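Local coordinates for penaeus monodon metallodensovirus major capsid protein (Penaeus monodon metallodensovirus, PDB 6WH7) that forms the protein shell of a shrimp densovirus, with sixty copies of the chain assembling into the capsid that would enclose the viral genome, at residues I83-N86 against F90-E93; K108-L113 against S232-A237; T176-S181 against N342-G347; N247-I252 against I258-V263; R302-G307 against S313-L318. One frame throughout, in Å; residues are numbered along the deposited sequence.

Interaction 1: I83-N86 against F90-E93; sequences IPWN and FYCE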
# COMPACT_ATOMS: atom_id res chain seq x y z
N ILE A 83 -56.69 73.63 -35.04
CA ILE A 83 -56.32 72.52 -35.92
C ILE A 83 -57.55 71.64 -36.06
O ILE A 83 -57.92 70.96 -35.10
CB ILE A 83 -55.13 71.73 -35.36
CG1 ILE A 83 -54.01 72.66 -34.93
CG2 ILE A 83 -54.62 70.76 -36.39
CD1 ILE A 83 -53.54 73.55 -35.99
N PRO A 84 -58.19 71.59 -37.21
CA PRO A 84 -59.39 70.77 -37.38
C PRO A 84 -59.03 69.29 -37.52
O PRO A 84 -59.48 68.61 -38.43
CB PRO A 84 -60.01 71.33 -38.66
CG PRO A 84 -58.85 71.78 -39.43
CD PRO A 84 -57.82 72.26 -38.47
N TRP A 85 -58.22 68.80 -36.60
CA TRP A 85 -57.66 67.47 -36.72
C TRP A 85 -58.62 66.42 -36.23
O TRP A 85 -58.30 65.23 -36.28
CB TRP A 85 -56.35 67.39 -35.94
CG TRP A 85 -56.56 67.18 -34.48
CD1 TRP A 85 -57.12 68.04 -33.60
CD2 TRP A 85 -56.10 66.07 -33.72
NE1 TRP A 85 -57.12 67.49 -32.34
CE2 TRP A 85 -56.47 66.28 -32.39
CE3 TRP A 85 -55.42 64.89 -34.04
CZ2 TRP A 85 -56.20 65.37 -31.39
CZ3 TRP A 85 -55.14 63.99 -33.05
CH2 TRP A 85 -55.53 64.23 -31.74
N ASN A 86 -59.77 66.82 -35.71
CA ASN A 86 -60.82 65.90 -35.33
C ASN A 86 -61.86 65.72 -36.42
O ASN A 86 -62.84 65.01 -36.21
CB ASN A 86 -61.48 66.32 -34.02
CG ASN A 86 -62.04 67.71 -34.06
OD1 ASN A 86 -61.67 68.52 -34.91
ND2 ASN A 86 -62.94 68.00 -33.15
N PHE A 90 -60.40 66.45 -42.84
CA PHE A 90 -59.06 66.99 -42.72
C PHE A 90 -58.02 66.02 -43.27
O PHE A 90 -57.08 66.44 -43.94
CB PHE A 90 -58.81 67.31 -41.24
CG PHE A 90 -57.45 67.85 -40.94
CD1 PHE A 90 -57.13 69.16 -41.24
CD2 PHE A 90 -56.52 67.09 -40.27
CE1 PHE A 90 -55.90 69.66 -40.93
CE2 PHE A 90 -55.30 67.59 -39.96
CZ PHE A 90 -54.98 68.88 -40.29
N TYR A 91 -58.17 64.74 -42.98
CA TYR A 91 -57.18 63.74 -43.33
C TYR A 91 -57.33 63.18 -44.73
O TYR A 91 -56.34 63.02 -45.45
CB TYR A 91 -57.24 62.61 -42.31
CG TYR A 91 -56.92 63.09 -40.94
CD1 TYR A 91 -55.62 63.11 -40.49
CD2 TYR A 91 -57.92 63.54 -40.10
CE1 TYR A 91 -55.33 63.55 -39.23
CE2 TYR A 91 -57.63 63.97 -38.85
CZ TYR A 91 -56.33 63.97 -38.42
OH TYR A 91 -56.03 64.41 -37.16
N CYS A 92 -58.54 62.82 -45.12
CA CYS A 92 -58.78 62.08 -46.36
C CYS A 92 -59.22 62.96 -47.51
O CYS A 92 -59.54 62.44 -48.58
CB CYS A 92 -59.78 60.96 -46.10
SG CYS A 92 -61.19 61.42 -45.14
N GLU A 93 -59.26 64.27 -47.32
CA GLU A 93 -59.70 65.19 -48.34
C GLU A 93 -58.77 66.39 -48.33
O GLU A 93 -58.49 66.94 -47.27
CB GLU A 93 -61.15 65.60 -48.08
CG GLU A 93 -61.72 66.60 -48.99
CD GLU A 93 -63.20 66.71 -48.82
OE1 GLU A 93 -63.75 65.91 -48.04
OE2 GLU A 93 -63.83 67.59 -49.45
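One face of the Phe90 ring is laid against the Pro84-Trp85 peptide: Pro84 C sits 4.0 Å above the ring plane, offset toward the rim, and Trp85 N lies over the same face. Beside that peptide, Pro84 CG comes to 3.6 Å from Phe90 CD1, the proline and phenylalanine side chains crossing at about a right angle. Ile83 CG2 approaches the ring obliquely at CZ. The Tyr91 ring carries Phe90 CD2 over the centre of one face, while at its edge, in plane, stands Trp85 O. Here lies the polar bond of the contact, Tyr91 OH to Trp85 O at 2.6 Å, reaching a lone pair in the carbonyl plane with a C=O...donor angle of 123°. The tyrosine hydroxyl also lies at the edge of the indole, 3.2 Å from Trp85 CE3. Phenylalanine suits a largely apolar place, its flat face lying on a peptide beside the proline ring, whereas tyrosine adds a hydroxyl for a buried carbonyl. Pro84 is the centre of an inverse gamma turn, closed by a weak bond from Trp85 N to Ile83 O, which bends the chain as strand 79-83 ends. Trp85 NE1 is satisfied by Ala269 O and its ring stacks on His271. The turn and helix 88-92 pack against one sheet of the parvoviral jelly-roll core, on its adjacent strands 287-302 (Leu293, Thr295, Ile297) and 118-135 (Val124, Tyr126).

Interaction 2: K108-L113 against S232-A237; sequences KNYSML and SDYGNA
Tyr110 and Asp233 bring the two backbones closest, yet their CA atoms remain 8.7 Å apart, so a long side chain has to span the distance. Segment 108-113 is helical, with Met112 N bonded to Lys108 O and Leu113 N to Asn109 O. Segment 232-237 is an irregular loop that turns through Gly235, whose positive phi favours glycine. Tyr110 bridges the two: its ring, turned opposite its own amide nitrogen (chi1 -176°), projects from the helix, and its OH accepts a hydrogen bond from Tyr234 N at 2.8 Å, somewhat bent at 142°. Asp233 CA lies at the edge of the Tyr110 ring, near its plane. Over one face of that ring comes Tyr234, an offset edge-to-face pair with centroids 5.0 Å apart and planes at 63°; its CE2 stands 3.5 Å above the Tyr110 plane, off toward the rim. A tyrosine from a short helix thus pins an irregular loop by a ring pair and a hydroxyl-to-amide bond, a task for which it offers both aromatic face and acceptor. Within the loop, Ser232 OG bonds to Asp233 OD1 on the anti side. The far end of Tyr234 hydrogen-bonds to Glu93, and its side chain touches Met88, Arg89 and Cys92 of helix 88-92. Tyr110 and Asn109 touch Ile64 of strand 59-75, and Leu113 meets Phe299 and Phe301 of strand 287-302.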
# COMPACT_ATOMS: atom_id res chain seq x y z
N LYS A 108 -58.23 59.10 -53.98
CA LYS A 108 -58.87 58.01 -54.71
C LYS A 108 -58.99 56.75 -53.89
O LYS A 108 -59.87 55.93 -54.17
CB LYS A 108 -58.11 57.72 -56.00
CG LYS A 108 -58.20 58.83 -57.00
CD LYS A 108 -57.64 58.43 -58.31
CE LYS A 108 -58.55 57.43 -58.97
NZ LYS A 108 -59.87 58.01 -59.28
N ASN A 109 -58.13 56.55 -52.89
CA ASN A 109 -58.32 55.42 -52.00
C ASN A 109 -59.61 55.52 -51.22
O ASN A 109 -60.17 54.50 -50.83
CB ASN A 109 -57.15 55.28 -51.04
CG ASN A 109 -55.96 54.64 -51.67
OD1 ASN A 109 -56.08 53.95 -52.67
ND2 ASN A 109 -54.79 54.85 -51.09
N TYR A 110 -60.09 56.74 -50.98
CA TYR A 110 -61.34 56.85 -50.26
C TYR A 110 -62.53 56.56 -51.17
O TYR A 110 -63.44 55.84 -50.77
CB TYR A 110 -61.49 58.23 -49.65
CG TYR A 110 -62.74 58.29 -48.83
CD1 TYR A 110 -62.79 57.71 -47.59
CD2 TYR A 110 -63.89 58.90 -49.32
CE1 TYR A 110 -63.92 57.73 -46.84
CE2 TYR A 110 -65.03 58.93 -48.58
CZ TYR A 110 -65.04 58.34 -47.34
OH TYR A 110 -66.15 58.35 -46.56
N SER A 111 -62.53 57.11 -52.38
CA SER A 111 -63.58 56.80 -53.34
C SER A 111 -63.69 55.31 -53.57
O SER A 111 -64.75 54.83 -53.99
CB SER A 111 -63.32 57.52 -54.65
OG SER A 111 -63.36 58.92 -54.47
N MET A 112 -62.62 54.58 -53.33
CA MET A 112 -62.65 53.13 -53.39
C MET A 112 -63.24 52.51 -52.14
O MET A 112 -64.00 51.54 -52.22
CB MET A 112 -61.25 52.60 -53.62
CG MET A 112 -61.18 51.15 -53.38
SD MET A 112 -59.65 50.45 -53.91
CE MET A 112 -59.83 48.88 -53.09
N LEU A 113 -62.90 53.04 -50.96
CA LEU A 113 -63.50 52.56 -49.72
C LEU A 113 -65.02 52.59 -49.78
O LEU A 113 -65.67 51.81 -49.08
CB LEU A 113 -63.04 53.42 -48.55
CG LEU A 113 -61.56 53.35 -48.21
CD1 LEU A 113 -61.24 54.36 -47.16
CD2 LEU A 113 -61.21 51.98 -47.74
N SER A 232 -70.96 54.24 -45.50
CA SER A 232 -71.23 55.42 -46.30
C SER A 232 -70.05 56.38 -46.19
O SER A 232 -69.06 56.11 -45.51
CB SER A 232 -72.53 56.10 -45.87
OG SER A 232 -72.78 57.26 -46.63
N ASP A 233 -70.17 57.52 -46.86
CA ASP A 233 -69.12 58.52 -46.80
C ASP A 233 -69.20 59.31 -45.50
O ASP A 233 -70.26 59.44 -44.89
CB ASP A 233 -69.18 59.47 -48.00
CG ASP A 233 -70.48 60.23 -48.07
OD1 ASP A 233 -71.42 59.91 -47.30
OD2 ASP A 233 -70.57 61.15 -48.90
N TYR A 234 -68.05 59.83 -45.07
CA TYR A 234 -68.02 60.57 -43.81
C TYR A 234 -68.83 61.85 -43.91
O TYR A 234 -69.62 62.16 -43.01
CB TYR A 234 -66.58 60.83 -43.37
CG TYR A 234 -65.74 61.58 -44.37
CD1 TYR A 234 -65.68 62.96 -44.36
CD2 TYR A 234 -64.98 60.91 -45.30
CE1 TYR A 234 -64.92 63.64 -45.27
CE2 TYR A 234 -64.22 61.57 -46.21
CZ TYR A 234 -64.18 62.94 -46.19
OH TYR A 234 -63.41 63.61 -47.10
N GLY A 235 -68.67 62.61 -44.99
CA GLY A 235 -69.57 63.71 -45.24
C GLY A 235 -69.54 64.81 -44.20
O GLY A 235 -70.54 65.04 -43.52
N ASN A 236 -68.38 65.44 -44.04
CA ASN A 236 -68.12 66.47 -43.01
C ASN A 236 -68.59 66.01 -41.63
O ASN A 236 -69.27 66.73 -40.90
CB ASN A 236 -68.65 67.86 -43.40
CG ASN A 236 -70.17 67.95 -43.52
OD1 ASN A 236 -70.92 67.39 -42.74
ND2 ASN A 236 -70.61 68.70 -44.51
N ALA A 237 -68.17 64.81 -41.27
CA ALA A 237 -68.29 64.27 -39.93
C ALA A 237 -66.97 64.41 -39.21
O ALA A 237 -65.90 64.38 -39.82
CB ALA A 237 -68.71 62.81 -39.98

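Interaction 3: T176-S181 against N342-G347; sequences TVWPVS and NNIQFG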
# COMPACT_ATOMS: atom_id res chain seq x y z
N THR A 176 -64.05 86.91 -39.31
CA THR A 176 -63.47 85.72 -39.90
C THR A 176 -64.54 84.66 -40.12
O THR A 176 -65.54 84.60 -39.40
CB THR A 176 -62.36 85.17 -39.00
OG1 THR A 176 -61.33 86.16 -38.86
CG2 THR A 176 -61.76 83.91 -39.56
N VAL A 177 -64.34 83.83 -41.14
CA VAL A 177 -65.15 82.65 -41.34
C VAL A 177 -64.20 81.49 -41.64
O VAL A 177 -63.02 81.69 -41.92
CB VAL A 177 -66.19 82.83 -42.47
CG1 VAL A 177 -65.53 82.78 -43.83
CG2 VAL A 177 -67.30 81.84 -42.32
N TRP A 178 -64.73 80.27 -41.56
CA TRP A 178 -63.95 79.04 -41.67
C TRP A 178 -64.40 78.25 -42.89
O TRP A 178 -65.23 77.33 -42.77
CB TRP A 178 -64.09 78.19 -40.41
CG TRP A 178 -63.39 78.75 -39.24
CD1 TRP A 178 -62.60 79.84 -39.21
CD2 TRP A 178 -63.42 78.23 -37.91
NE1 TRP A 178 -62.12 80.05 -37.95
CE2 TRP A 178 -62.61 79.07 -37.13
CE3 TRP A 178 -64.05 77.15 -37.31
CZ2 TRP A 178 -62.41 78.85 -35.77
CZ3 TRP A 178 -63.85 76.93 -35.97
CH2 TRP A 178 -63.04 77.78 -35.22
N PRO A 179 -63.89 78.56 -44.07
CA PRO A 179 -64.25 77.79 -45.26
C PRO A 179 -63.81 76.34 -45.11
O PRO A 179 -62.71 76.05 -44.64
CB PRO A 179 -63.48 78.49 -46.38
CG PRO A 179 -63.27 79.85 -45.88
CD PRO A 179 -63.03 79.70 -44.42
N VAL A 180 -64.69 75.42 -45.51
CA VAL A 180 -64.34 74.02 -45.40
C VAL A 180 -63.33 73.65 -46.48
O VAL A 180 -62.63 72.65 -46.35
CB VAL A 180 -65.59 73.13 -45.48
CG1 VAL A 180 -66.05 72.98 -46.91
CG2 VAL A 180 -65.35 71.81 -44.84
N SER A 181 -63.25 74.45 -47.54
CA SER A 181 -62.28 74.24 -48.60
C SER A 181 -60.90 74.74 -48.23
O SER A 181 -59.94 74.46 -48.96
CB SER A 181 -62.74 74.96 -49.87
OG SER A 181 -62.77 76.35 -49.67
N ASN A 342 -69.24 76.38 -38.94
CA ASN A 342 -69.83 77.28 -37.95
C ASN A 342 -69.04 77.27 -36.66
O ASN A 342 -68.76 78.32 -36.08
CB ASN A 342 -71.28 76.88 -37.70
CG ASN A 342 -72.15 77.15 -38.88
OD1 ASN A 342 -71.85 78.02 -39.69
ND2 ASN A 342 -73.24 76.40 -39.00
N ASN A 343 -68.69 76.08 -36.18
CA ASN A 343 -67.90 75.93 -34.98
C ASN A 343 -67.24 74.56 -35.02
O ASN A 343 -67.66 73.69 -35.79
CB ASN A 343 -68.75 76.12 -33.72
CG ASN A 343 -69.91 75.15 -33.63
OD1 ASN A 343 -69.78 73.97 -33.94
ND2 ASN A 343 -71.07 75.67 -33.26
N ILE A 344 -66.21 74.40 -34.21
CA ILE A 344 -65.54 73.12 -34.08
C ILE A 344 -65.62 72.69 -32.62
O ILE A 344 -65.21 73.44 -31.72
CB ILE A 344 -64.08 73.17 -34.55
CG1 ILE A 344 -64.03 73.38 -36.06
CG2 ILE A 344 -63.37 71.89 -34.21
CD1 ILE A 344 -62.65 73.64 -36.59
N GLN A 345 -66.18 71.52 -32.39
CA GLN A 345 -66.25 70.88 -31.09
C GLN A 345 -65.07 69.94 -30.94
O GLN A 345 -64.62 69.34 -31.91
CB GLN A 345 -67.55 70.10 -30.97
CG GLN A 345 -68.77 70.96 -31.07
CD GLN A 345 -70.02 70.14 -31.23
OE1 GLN A 345 -69.98 69.02 -31.73
NE2 GLN A 345 -71.15 70.69 -30.80
N PHE A 346 -64.54 69.83 -29.72
CA PHE A 346 -63.41 68.93 -29.51
C PHE A 346 -63.73 67.79 -28.56
O PHE A 346 -63.81 66.65 -29.02
CB PHE A 346 -62.18 69.72 -29.08
CG PHE A 346 -61.58 70.49 -30.20
CD1 PHE A 346 -60.88 69.84 -31.19
CD2 PHE A 346 -61.70 71.86 -30.27
CE1 PHE A 346 -60.32 70.53 -32.22
CE2 PHE A 346 -61.14 72.55 -31.30
CZ PHE A 346 -60.45 71.89 -32.28
N GLY A 347 -63.91 68.02 -27.27
CA GLY A 347 -64.29 66.91 -26.43
C GLY A 347 -63.20 65.86 -26.29
O GLY A 347 -63.33 64.76 -26.81
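Trp178 and Ile344 meet on one face of a small antiparallel beta sheet of three strands, in which strand 340-345 runs between strands 169-179 and 335-337. Both side chains point toward each other's segment from neighbouring strands, and the side-chain contact is apolar. The sheet itself is held by backbone bonds, Trp178 with Ile341 and Ile344 with Val170. Tryptophan suits the first place because its indole is long enough to reach along the sheet to a residue that does not face it directly: the CA atom nearest to Trp178 CA is Asn342 CA, 7.2 Å away. Isoleucine, branched at CB and at ease in a strand, offers a slim apolar arm to meet it. Val82 lies against both residues, joining this sheet to the five-stranded one that holds strand 79-83; the indole also stacks on Tyr188, and its NE1 is bonded to Val189 O. Asn343 contributes its backbone C, 4.2 Å from Trp178 CZ3, while its side chain starts out in the other direction. With CG1 anti to its carbonyl carbon (chi1 -68°), Ile344 extends that branch to the six-membered ring: CG1 and CD1 each stand 3.6 Å from Trp178 CZ3, and CD1 lies 3.8 Å from Trp178 CE3.

Interaction 4: N247-I252 against I258-V263; sequences NAVGTI and INVRGV
Gly262 N, which Val249 CG2 approaches to 4.0 Å, is bonded to OD2 of Asp367 of a neighbouring subunit, whose OD1 forms a salt bridge with Arg261 NE. One carboxylate is therefore held by a backbone amide and a guanidinium from consecutive residues of the strand, and Val249 packs on the same aspartate. Within the chain the contact is apolar and rests on Val249. Its CG1 touches Val260 CG1 at 3.4 Å, the two side chains crossing at a slant, while its CG2 turns to the strand backbone, 3.6 Å from Val260 O and 4.4 Å from Arg261 CA. In Val260 the CG1 branch lies across the CA-CB bond from the amide nitrogen (chi1 -179°), which puts that methyl in front of Val249 CG1. Strand 257-262 pairs antiparallel with strand 363-368 near the C-terminus, through backbone bonds such as Asn259 with Phe366 and Arg261 with Met364. Segment 247-252 is the irregular chain that leads into this two-stranded ribbon and folds back over one side of it. Valine is compact and apolar, and at Val260 its beta-branching also suits a strand. Gly262, without a side chain, brings its backbone close to Val249. Arg261 starts out away from the loop, its CB directed opposite to the course taken by Val260 toward Val249.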
# COMPACT_ATOMS: atom_id res chain seq x y z
N ASN A 247 -71.07 61.50 -30.37
CA ASN A 247 -70.96 60.06 -30.27
C ASN A 247 -70.60 59.47 -31.63
O ASN A 247 -70.86 60.06 -32.68
CB ASN A 247 -72.25 59.42 -29.70
CG ASN A 247 -73.49 59.81 -30.45
OD1 ASN A 247 -73.46 60.05 -31.65
ND2 ASN A 247 -74.60 59.85 -29.74
N ALA A 248 -69.98 58.29 -31.59
CA ALA A 248 -69.34 57.73 -32.77
C ALA A 248 -70.34 57.11 -33.74
O ALA A 248 -70.10 57.15 -34.95
CB ALA A 248 -68.31 56.68 -32.35
N VAL A 249 -71.43 56.54 -33.26
CA VAL A 249 -72.40 55.89 -34.14
C VAL A 249 -73.42 56.92 -34.57
O VAL A 249 -73.87 57.75 -33.78
CB VAL A 249 -73.07 54.69 -33.45
CG1 VAL A 249 -72.03 53.71 -33.00
CG2 VAL A 249 -73.90 55.11 -32.28
N GLY A 250 -73.78 56.89 -35.85
CA GLY A 250 -74.72 57.85 -36.37
C GLY A 250 -76.11 57.29 -36.54
O GLY A 250 -77.06 58.04 -36.74
N THR A 251 -76.23 55.97 -36.47
CA THR A 251 -77.51 55.33 -36.69
C THR A 251 -78.37 55.45 -35.44
O THR A 251 -77.95 55.06 -34.35
CB THR A 251 -77.32 53.87 -37.06
OG1 THR A 251 -76.55 53.77 -38.26
CG2 THR A 251 -78.65 53.19 -37.28
N ILE A 252 -79.57 55.99 -35.61
CA ILE A 252 -80.54 56.07 -34.52
C ILE A 252 -80.92 54.64 -34.14
O ILE A 252 -81.35 53.87 -35.00
CB ILE A 252 -81.78 56.87 -34.93
CG1 ILE A 252 -81.36 58.24 -35.46
CG2 ILE A 252 -82.71 57.03 -33.76
CD1 ILE A 252 -80.59 59.05 -34.48
N ILE A 258 -81.29 44.66 -31.11
CA ILE A 258 -80.05 45.25 -30.65
C ILE A 258 -79.56 46.25 -31.67
O ILE A 258 -79.77 46.11 -32.88
CB ILE A 258 -78.99 44.18 -30.35
CG1 ILE A 258 -78.68 43.40 -31.61
CG2 ILE A 258 -79.45 43.27 -29.25
CD1 ILE A 258 -77.58 42.44 -31.46
N ASN A 259 -78.90 47.29 -31.18
CA ASN A 259 -78.35 48.36 -31.98
C ASN A 259 -76.92 48.58 -31.54
O ASN A 259 -76.47 48.08 -30.52
CB ASN A 259 -79.17 49.64 -31.81
CG ASN A 259 -80.57 49.50 -32.32
OD1 ASN A 259 -81.52 49.74 -31.60
ND2 ASN A 259 -80.70 49.15 -33.58
N VAL A 260 -76.19 49.34 -32.34
CA VAL A 260 -74.83 49.72 -32.00
C VAL A 260 -74.90 50.99 -31.18
O VAL A 260 -75.53 51.98 -31.59
CB VAL A 260 -73.98 49.92 -33.26
CG1 VAL A 260 -72.58 50.31 -32.88
CG2 VAL A 260 -73.98 48.68 -34.05
N ARG A 261 -74.27 50.98 -30.03
CA ARG A 261 -74.31 52.10 -29.11
C ARG A 261 -72.88 52.47 -28.74
O ARG A 261 -72.07 51.59 -28.47
CB ARG A 261 -75.11 51.75 -27.87
CG ARG A 261 -76.52 51.28 -28.17
CD ARG A 261 -77.32 52.34 -28.87
NE ARG A 261 -77.47 53.55 -28.07
CZ ARG A 261 -78.42 53.72 -27.16
NH1 ARG A 261 -79.30 52.77 -26.93
NH2 ARG A 261 -78.48 54.85 -26.48
N GLY A 262 -72.59 53.76 -28.74
CA GLY A 262 -71.27 54.22 -28.37
C GLY A 262 -71.01 54.06 -26.89
O GLY A 262 -71.91 54.15 -26.06
N VAL A 263 -69.75 53.82 -26.56
CA VAL A 263 -69.32 53.45 -25.22
C VAL A 263 -67.91 54.00 -24.99
O VAL A 263 -67.12 54.10 -25.93
CB VAL A 263 -69.37 51.91 -25.05
CG1 VAL A 263 -68.66 51.47 -23.81
CG2 VAL A 263 -70.80 51.44 -24.97

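Interaction 5: R302-G307 against S313-L318; sequences RLWEQG and SVHTNL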
# COMPACT_ATOMS: atom_id res chain seq x y z
N ARG A 302 -63.42 46.23 -45.74
CA ARG A 302 -63.89 44.86 -45.73
C ARG A 302 -64.75 44.66 -46.97
O ARG A 302 -65.42 45.59 -47.42
CB ARG A 302 -64.64 44.59 -44.42
CG ARG A 302 -65.35 43.30 -44.36
CD ARG A 302 -65.96 43.08 -43.00
NE ARG A 302 -65.01 42.58 -42.03
CZ ARG A 302 -65.31 42.33 -40.76
NH1 ARG A 302 -66.52 42.59 -40.31
NH2 ARG A 302 -64.39 41.84 -39.95
N LEU A 303 -64.70 43.46 -47.52
CA LEU A 303 -65.26 43.20 -48.84
C LEU A 303 -66.65 42.61 -48.75
O LEU A 303 -67.20 42.37 -47.68
CB LEU A 303 -64.35 42.26 -49.63
CG LEU A 303 -62.96 42.84 -49.85
CD1 LEU A 303 -62.15 41.96 -50.74
CD2 LEU A 303 -63.09 44.16 -50.42
N TRP A 304 -67.22 42.36 -49.93
CA TRP A 304 -68.57 41.88 -50.10
C TRP A 304 -68.68 40.39 -49.80
O TRP A 304 -67.69 39.66 -49.75
CB TRP A 304 -69.04 42.18 -51.51
CG TRP A 304 -69.07 43.63 -51.76
CD1 TRP A 304 -68.11 44.37 -52.37
CD2 TRP A 304 -70.08 44.55 -51.36
NE1 TRP A 304 -68.48 45.68 -52.41
CE2 TRP A 304 -69.69 45.82 -51.78
CE3 TRP A 304 -71.30 44.41 -50.69
CZ2 TRP A 304 -70.46 46.95 -51.56
CZ3 TRP A 304 -72.06 45.53 -50.47
CH2 TRP A 304 -71.64 46.78 -50.91
N GLU A 305 -69.92 39.95 -49.59
CA GLU A 305 -70.19 38.55 -49.31
C GLU A 305 -69.79 37.66 -50.48
O GLU A 305 -70.00 38.01 -51.64
CB GLU A 305 -71.67 38.35 -49.01
CG GLU A 305 -72.16 39.05 -47.78
CD GLU A 305 -72.53 40.48 -48.04
OE1 GLU A 305 -72.38 40.95 -49.18
OE2 GLU A 305 -72.98 41.15 -47.09
N GLN A 306 -69.22 36.51 -50.16
CA GLN A 306 -68.95 35.52 -51.19
C GLN A 306 -70.22 34.80 -51.60
O GLN A 306 -71.22 34.80 -50.88
CB GLN A 306 -67.91 34.51 -50.71
CG GLN A 306 -66.56 35.10 -50.50
CD GLN A 306 -66.04 35.76 -51.73
OE1 GLN A 306 -66.26 35.30 -52.84
NE2 GLN A 306 -65.32 36.86 -51.56
N GLY A 307 -70.17 34.20 -52.77
CA GLY A 307 -71.29 33.43 -53.24
C GLY A 307 -72.26 34.26 -54.03
O GLY A 307 -72.01 35.41 -54.41
N SER A 313 -76.90 41.83 -59.05
CA SER A 313 -78.34 41.91 -59.22
C SER A 313 -79.09 41.41 -58.00
O SER A 313 -80.08 42.02 -57.58
CB SER A 313 -78.77 41.12 -60.46
OG SER A 313 -78.49 39.75 -60.31
N VAL A 314 -78.63 40.31 -57.41
CA VAL A 314 -79.35 39.72 -56.28
C VAL A 314 -78.84 40.20 -54.93
O VAL A 314 -79.47 39.89 -53.90
CB VAL A 314 -79.27 38.18 -56.32
CG1 VAL A 314 -79.93 37.65 -57.58
CG2 VAL A 314 -77.85 37.75 -56.26
N HIS A 315 -77.73 40.94 -54.88
CA HIS A 315 -77.26 41.45 -53.60
C HIS A 315 -78.20 42.51 -53.05
O HIS A 315 -78.30 42.67 -51.83
CB HIS A 315 -75.85 42.01 -53.73
CG HIS A 315 -75.26 42.46 -52.43
ND1 HIS A 315 -75.49 43.72 -51.90
CD2 HIS A 315 -74.46 41.83 -51.54
CE1 HIS A 315 -74.85 43.83 -50.75
NE2 HIS A 315 -74.21 42.70 -50.51
N THR A 316 -78.87 43.26 -53.92
CA THR A 316 -79.88 44.20 -53.45
C THR A 316 -80.93 43.49 -52.62
O THR A 316 -81.38 44.01 -51.59
CB THR A 316 -80.52 44.91 -54.64
OG1 THR A 316 -81.13 43.94 -55.49
CG2 THR A 316 -79.47 45.66 -55.43
N ASN A 317 -81.34 42.30 -53.05
CA ASN A 317 -82.33 41.52 -52.34
C ASN A 317 -81.72 40.75 -51.17
O ASN A 317 -82.31 40.68 -50.09
CB ASN A 317 -83.00 40.56 -53.31
CG ASN A 317 -83.75 41.28 -54.41
OD1 ASN A 317 -84.17 42.41 -54.24
ND2 ASN A 317 -83.88 40.63 -55.56
N LEU A 318 -80.54 40.17 -51.38
CA LEU A 318 -79.92 39.26 -50.44
C LEU A 318 -78.92 39.94 -49.52
O LEU A 318 -78.23 39.25 -48.76
CB LEU A 318 -79.24 38.12 -51.18
CG LEU A 318 -80.09 36.89 -51.48
CD1 LEU A 318 -81.29 37.22 -52.33
CD2 LEU A 318 -79.21 35.92 -52.21
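Trp304 and His315 stand with their rings at right angles, the indole edge turned to the imidazole face. This offset edge-to-face pair has centroids 4.9 Å apart; Trp304 CZ3 comes to 3.3 Å from His315 CE1, and Trp304 CE3 to 3.4 Å from His315 NE2. The next residue, Glu305, addresses the same imidazole from its edge. His315 NE2 donates to Glu305 OE1 at 2.9 Å, with an N-H...acceptor angle of 134°. The acceptor lies almost in the ring plane, but OE1 is met on its syn side, 32° out of the carboxylate plane, and the two groups are twisted relative to each other. The same OE1 also lies at the edge of the indole, in plane. Histidine suits this place because its flat ring presents a face to tryptophan and an N-H to glutamate at once. The ring leaves helix 312-318 toward the loop, while in Glu305 a bend at chi2 (85°) folds the chain and swings OE1 toward His315 NE2. The other oxygen, OE2, forms salt bridges with Lys117 and with Arg352 of a neighbouring subunit, so cationic groups would probably favour a charged carboxylate. Trp304 NE1 is bonded to Ala115 O, and Lys108 of another subunit makes a cation-pi contact with the indole. The arrangement is a His-carboxylate hydrogen bond flanked by an aromatic pair, joining the loop after strand 287-302 to the following helix at a capsid subunit interface.

In the fold
Interactions 1 and 3 are buried contacts that no other chain touches, about 4 and 12 Å from the chain's centre to theirs, and they adjoin through Asn86, which meets Ile344 and Phe346. Interaction 2, partly buried, is tied to interaction 1 by Glu93 and Tyr234; its helix meets the 302-307 loop of another subunit, Lys108 and Asn109 reaching Trp304 there. Interactions 4 and 5 are buried too, but at subunit boundaries, and along the chain both lie inside the loop closed by interaction 3. Chemistry follows place: interactions 3 and 4 bring apolar groups together, 1 and 2 combine aromatic rings with one hydroxyl bond, and 4 and 5 add charged bonds to neighbouring subunits.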